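Local coordinates for endo-1,4-beta-xylanase 1 (Hypocrea jecorina, PDB 1XYN), which hydrolyses internal 1,4-beta-xylosidic linkages of xylan, a plant cell wall hemicellulose, as a secreted family 11 glycoside hydrolase, releasing xylo-oligosaccharides and xylose, at residues V74-M79 / G154-Q159; I48-S53 / G61-Y66. All coordinates share one frame; numbering follows the deposited sequence.

Contact 1: V74-M79 / G154-Q159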
# COMPACT_ATOMS: atom_id res chain seq x y z
N VAL A 74 12.99 -7.99 -2.71
CA VAL A 74 11.97 -8.97 -3.08
C VAL A 74 11.07 -9.43 -1.93
O VAL A 74 11.55 -9.85 -0.89
CB VAL A 74 12.63 -10.26 -3.67
CG1 VAL A 74 11.56 -11.28 -4.05
CG2 VAL A 74 13.52 -9.93 -4.86
N GLU A 75 9.76 -9.40 -2.16
CA GLU A 75 8.82 -9.88 -1.16
C GLU A 75 8.31 -11.21 -1.69
O GLU A 75 7.78 -11.28 -2.80
CB GLU A 75 7.66 -8.90 -1.02
CG GLU A 75 6.53 -9.36 -0.11
CD GLU A 75 5.43 -8.32 0.02
OE1 GLU A 75 4.99 -7.80 -1.02
OE2 GLU A 75 5.02 -8.02 1.16
N TYR A 76 8.47 -12.28 -0.93
CA TYR A 76 8.02 -13.56 -1.41
C TYR A 76 7.02 -14.25 -0.51
O TYR A 76 6.96 -13.99 0.69
CB TYR A 76 9.23 -14.46 -1.71
CG TYR A 76 10.08 -14.85 -0.52
CD1 TYR A 76 9.70 -15.93 0.29
CD2 TYR A 76 11.26 -14.16 -0.20
CE1 TYR A 76 10.46 -16.30 1.39
CE2 TYR A 76 12.03 -14.54 0.90
CZ TYR A 76 11.62 -15.61 1.69
OH TYR A 76 12.35 -16.00 2.80
N TYR A 77 6.22 -15.12 -1.10
CA TYR A 77 5.20 -15.88 -0.39
C TYR A 77 5.23 -17.30 -0.89
O TYR A 77 5.51 -17.55 -2.07
CB TYR A 77 3.78 -15.37 -0.68
CG TYR A 77 3.41 -13.98 -0.22
CD1 TYR A 77 4.03 -12.86 -0.77
CD2 TYR A 77 2.38 -13.77 0.70
CE1 TYR A 77 3.64 -11.58 -0.43
CE2 TYR A 77 1.97 -12.49 1.06
CZ TYR A 77 2.61 -11.40 0.48
OH TYR A 77 2.24 -10.11 0.79
N ILE A 78 4.91 -18.23 -0.00
CA ILE A 78 4.81 -19.64 -0.33
C ILE A 78 3.53 -19.99 0.40
O ILE A 78 3.55 -20.38 1.57
CB ILE A 78 6.00 -20.47 0.21
CG1 ILE A 78 7.29 -20.04 -0.51
CG2 ILE A 78 5.74 -21.96 -0.04
CD1 ILE A 78 8.55 -20.58 0.13
N MET A 79 2.42 -19.71 -0.28
CA MET A 79 1.09 -19.94 0.26
C MET A 79 0.72 -21.40 0.36
O MET A 79 0.72 -22.11 -0.63
CB MET A 79 0.05 -19.21 -0.58
CG MET A 79 0.01 -17.73 -0.34
SD MET A 79 -1.04 -16.89 -1.53
CE MET A 79 0.03 -15.52 -1.94
N GLY A 154 18.01 -11.87 -3.70
CA GLY A 154 19.22 -11.25 -3.20
C GLY A 154 19.60 -11.77 -1.83
O GLY A 154 19.46 -12.97 -1.57
N GLN A 155 20.08 -10.89 -0.95
CA GLN A 155 20.47 -11.26 0.41
C GLN A 155 19.21 -11.54 1.24
O GLN A 155 18.27 -10.75 1.23
CB GLN A 155 21.22 -10.12 1.10
CG GLN A 155 22.30 -9.47 0.27
CD GLN A 155 22.76 -8.15 0.87
OE1 GLN A 155 22.90 -7.15 0.16
NE2 GLN A 155 22.98 -8.13 2.18
N MET A 156 19.22 -12.64 1.99
CA MET A 156 18.09 -13.01 2.82
C MET A 156 17.87 -12.07 4.00
O MET A 156 18.80 -11.75 4.74
CB MET A 156 18.26 -14.43 3.36
CG MET A 156 18.08 -15.53 2.33
SD MET A 156 16.37 -15.71 1.84
CE MET A 156 15.98 -17.22 2.64
N ASN A 157 16.63 -11.62 4.15
CA ASN A 157 16.26 -10.77 5.27
C ASN A 157 15.34 -11.63 6.13
O ASN A 157 15.50 -12.85 6.14
CB ASN A 157 15.57 -9.49 4.80
CG ASN A 157 15.56 -8.43 5.88
OD1 ASN A 157 14.64 -8.36 6.71
ND2 ASN A 157 16.60 -7.60 5.90
N TYR A 158 14.34 -11.06 6.81
CA TYR A 158 13.49 -11.89 7.66
C TYR A 158 12.62 -12.91 6.92
O TYR A 158 12.31 -12.75 5.74
CB TYR A 158 12.70 -11.04 8.66
CG TYR A 158 11.53 -10.26 8.11
CD1 TYR A 158 10.28 -10.87 7.93
CD2 TYR A 158 11.64 -8.89 7.85
CE1 TYR A 158 9.18 -10.14 7.50
CE2 TYR A 158 10.54 -8.15 7.43
CZ TYR A 158 9.31 -8.78 7.26
OH TYR A 158 8.21 -8.06 6.83
N GLN A 159 12.25 -13.97 7.64
CA GLN A 159 11.46 -15.05 7.08
C GLN A 159 10.55 -15.58 8.17
O GLN A 159 11.02 -16.16 9.14
CB GLN A 159 12.40 -16.14 6.57
CG GLN A 159 11.76 -17.36 5.96
CD GLN A 159 12.81 -18.39 5.55
OE1 GLN A 159 13.17 -19.28 6.32
NE2 GLN A 159 13.34 -18.25 4.34
O HOH W 1 14.31 -14.19 3.83
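Q159 reaches across to the phenol of Y76 on the helix-covered face of the curved sheet in this beta-jelly roll. The two strands are not direct neighbours: strand 60-70 runs between them and pairs antiparallel with both, and the axes of the short segments 74-79 and 155-159 come no closer than 9.5 Å. Contact is therefore left to side chains.

The bridge is one well-aimed hydrogen bond, Q159 NE2 to Y76 OH at 2.9 Å, with a nearly straight N-H...O angle of 173°. The phenol oxygen lies in the amide plane of Q159, while NE2 meets the ring at its edge, near the ring plane. Even so, the amide and ring planes are turned 78° apart, close to perpendicular. Q159 spans the gap with CG anti to its backbone N (chi1 179°) and the chain extended beyond, which also brings Q159 CG to 3.5 Å from Y76 OH. A leucine here would probably leave Y76 OH without this amide donor and the ring freer to shift.

From M156, three residues before Q159, bends at chi2 and chi3 bring CE to 3.8 Å from Y76 OH. F143 of helix 139-148 touches both M156 and Q159, and W146 meets the Y76 ring. The opposite sheet face carries E75, the predicted nucleophile, and Y77, which by similarity binds substrate.

A water completes the link: it sits 2.9 Å from Y76 OH and donates a hydrogen bond to the backbone O of N157, also at 2.9 Å.

Contact 2: I48-S53 / G61-Y66; sequences INFGGS and GLLSVY
The apolar interior between the two sheets of the jelly-roll sandwich is where I48 and F50 meet V65 and L63. Strand 48-56 belongs to the smaller, antiparallel sheet and strand 60-70 to the larger, curled one, so the segments pack face to face. The evidence is direct: no hydrogen bond joins them, and the nearest pair of CA atoms, those of I48 and V65, is 8.1 Å apart, well beyond the spacing of paired strands. All four side chains start out toward the opposing segment and all four are buried.

I48 and V65 meet tip to tip, with I48 CD1 at 3.8 Å from V65 CG1. The I48 chain is extended past CG1 (chi2 175°), which carries CD1 out toward the valine. The second pair lies further along: L63 CD2 approaches F50 CD2 to 4.3 Å, and the methyl comes at the ring obliquely. Pairing I48 with V65 and F50 with L63 means that the chains run in opposing senses across the interface.

Other strands close the layer: V161 and Q159 touch I48, V163 touches L63, and Q174 of strand 168-177 reaches both F50 and L63. Beyond F50 the chain turns a corner at G52, whose positive phi (138°) would press a CB against the preceding carbonyl. Y66 faces the cleft on the other side of its strand, hydrogen-bonded through its OH to OE2 of E75.

Two sheets packed through aliphatic and aromatic side chains, with the predicted catalytic glutamates on the far face of the larger one, are the hallmark of the family 11 xylanase beta-jelly roll.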
# COMPACT_ATOMS: atom_id res chain seq x y z
N ILE A 48 10.88 -25.36 6.82
CA ILE A 48 10.02 -24.80 7.85
C ILE A 48 8.76 -25.61 8.14
O ILE A 48 7.97 -25.92 7.25
CB ILE A 48 9.62 -23.36 7.49
CG1 ILE A 48 10.87 -22.49 7.33
CG2 ILE A 48 8.72 -22.78 8.56
CD1 ILE A 48 10.57 -21.08 6.86
N ASN A 49 8.58 -25.93 9.42
CA ASN A 49 7.42 -26.69 9.90
C ASN A 49 6.37 -25.75 10.45
O ASN A 49 6.69 -24.77 11.14
CB ASN A 49 7.85 -27.65 11.01
CG ASN A 49 9.03 -28.51 10.62
OD1 ASN A 49 8.86 -29.65 10.18
ND2 ASN A 49 10.24 -27.98 10.78
N PHE A 50 5.11 -26.03 10.12
CA PHE A 50 3.98 -25.23 10.58
C PHE A 50 2.82 -26.19 10.85
O PHE A 50 2.80 -27.31 10.33
CB PHE A 50 3.57 -24.18 9.53
CG PHE A 50 3.00 -24.77 8.27
CD1 PHE A 50 3.84 -25.32 7.29
CD2 PHE A 50 1.62 -24.80 8.05
CE1 PHE A 50 3.32 -25.89 6.14
CE2 PHE A 50 1.09 -25.37 6.90
CZ PHE A 50 1.94 -25.92 5.94
N GLY A 51 1.88 -25.79 11.68
CA GLY A 51 0.76 -26.67 11.97
C GLY A 51 -0.24 -26.00 12.88
O GLY A 51 0.10 -25.08 13.62
N GLY A 52 -1.48 -26.44 12.81
CA GLY A 52 -2.49 -25.84 13.65
C GLY A 52 -3.76 -25.63 12.89
O GLY A 52 -4.12 -26.43 12.02
N SER A 53 -4.46 -24.54 13.20
CA SER A 53 -5.70 -24.25 12.53
C SER A 53 -5.60 -22.91 11.81
O SER A 53 -4.68 -22.13 12.06
CB SER A 53 -6.86 -24.24 13.53
OG SER A 53 -6.84 -23.10 14.37
N GLY A 61 -7.99 -14.46 3.21
CA GLY A 61 -7.14 -15.02 4.24
C GLY A 61 -6.06 -15.89 3.63
O GLY A 61 -6.35 -16.75 2.80
N LEU A 62 -4.81 -15.68 4.05
CA LEU A 62 -3.67 -16.44 3.52
C LEU A 62 -2.75 -16.98 4.61
O LEU A 62 -2.41 -16.26 5.55
CB LEU A 62 -2.81 -15.54 2.61
CG LEU A 62 -3.42 -14.39 1.80
CD1 LEU A 62 -2.32 -13.59 1.12
CD2 LEU A 62 -4.40 -14.93 0.77
N LEU A 63 -2.39 -18.26 4.51
CA LEU A 63 -1.45 -18.87 5.45
C LEU A 63 -0.21 -19.20 4.61
O LEU A 63 -0.28 -20.01 3.69
CB LEU A 63 -2.03 -20.15 6.07
CG LEU A 63 -1.12 -20.90 7.06
CD1 LEU A 63 -0.75 -20.00 8.24
CD2 LEU A 63 -1.80 -22.17 7.54
N SER A 64 0.91 -18.56 4.91
CA SER A 64 2.10 -18.79 4.11
C SER A 64 3.43 -18.44 4.74
O SER A 64 3.50 -17.68 5.70
CB SER A 64 1.99 -17.98 2.82
OG SER A 64 2.00 -16.58 3.07
N VAL A 65 4.49 -19.02 4.18
CA VAL A 65 5.83 -18.68 4.62
C VAL A 65 5.98 -17.36 3.87
O VAL A 65 5.65 -17.29 2.68
CB VAL A 65 6.89 -19.71 4.14
CG1 VAL A 65 8.30 -19.19 4.43
CG2 VAL A 65 6.68 -21.08 4.84
N TYR A 66 6.34 -16.31 4.59
CA TYR A 66 6.48 -14.97 4.03
C TYR A 66 7.86 -14.41 4.36
O TYR A 66 8.40 -14.67 5.43
CB TYR A 66 5.37 -14.07 4.62
CG TYR A 66 5.50 -12.59 4.33
CD1 TYR A 66 5.13 -12.06 3.10
CD2 TYR A 66 5.98 -11.71 5.30
CE1 TYR A 66 5.22 -10.69 2.85
CE2 TYR A 66 6.08 -10.36 5.07
CZ TYR A 66 5.70 -9.85 3.84
OH TYR A 66 5.78 -8.50 3.61

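Overall arrangement
Strand 60-70 ties the two contacts together: contact 2 uses its inward face, and in contact 1 it runs between the two participating strands. The centres are 15 Å apart, on opposite sides of the chain's centre, yet the segments touch. I78 N lies 2.9 Å from V65 O, a probable backbone hydrogen bond, and Q159 OE1 packs 3.2 Å from I48 CD1. On the cleft face, Y66 OH stands 2.6 Å from OE2 of E75, the predicted nucleophile, a contact consistent with positioning that carboxylate. The side chain of L63 lies about 8 Å from that of E164, the predicted proton donor, and about 7 Å from the bound calcium ion.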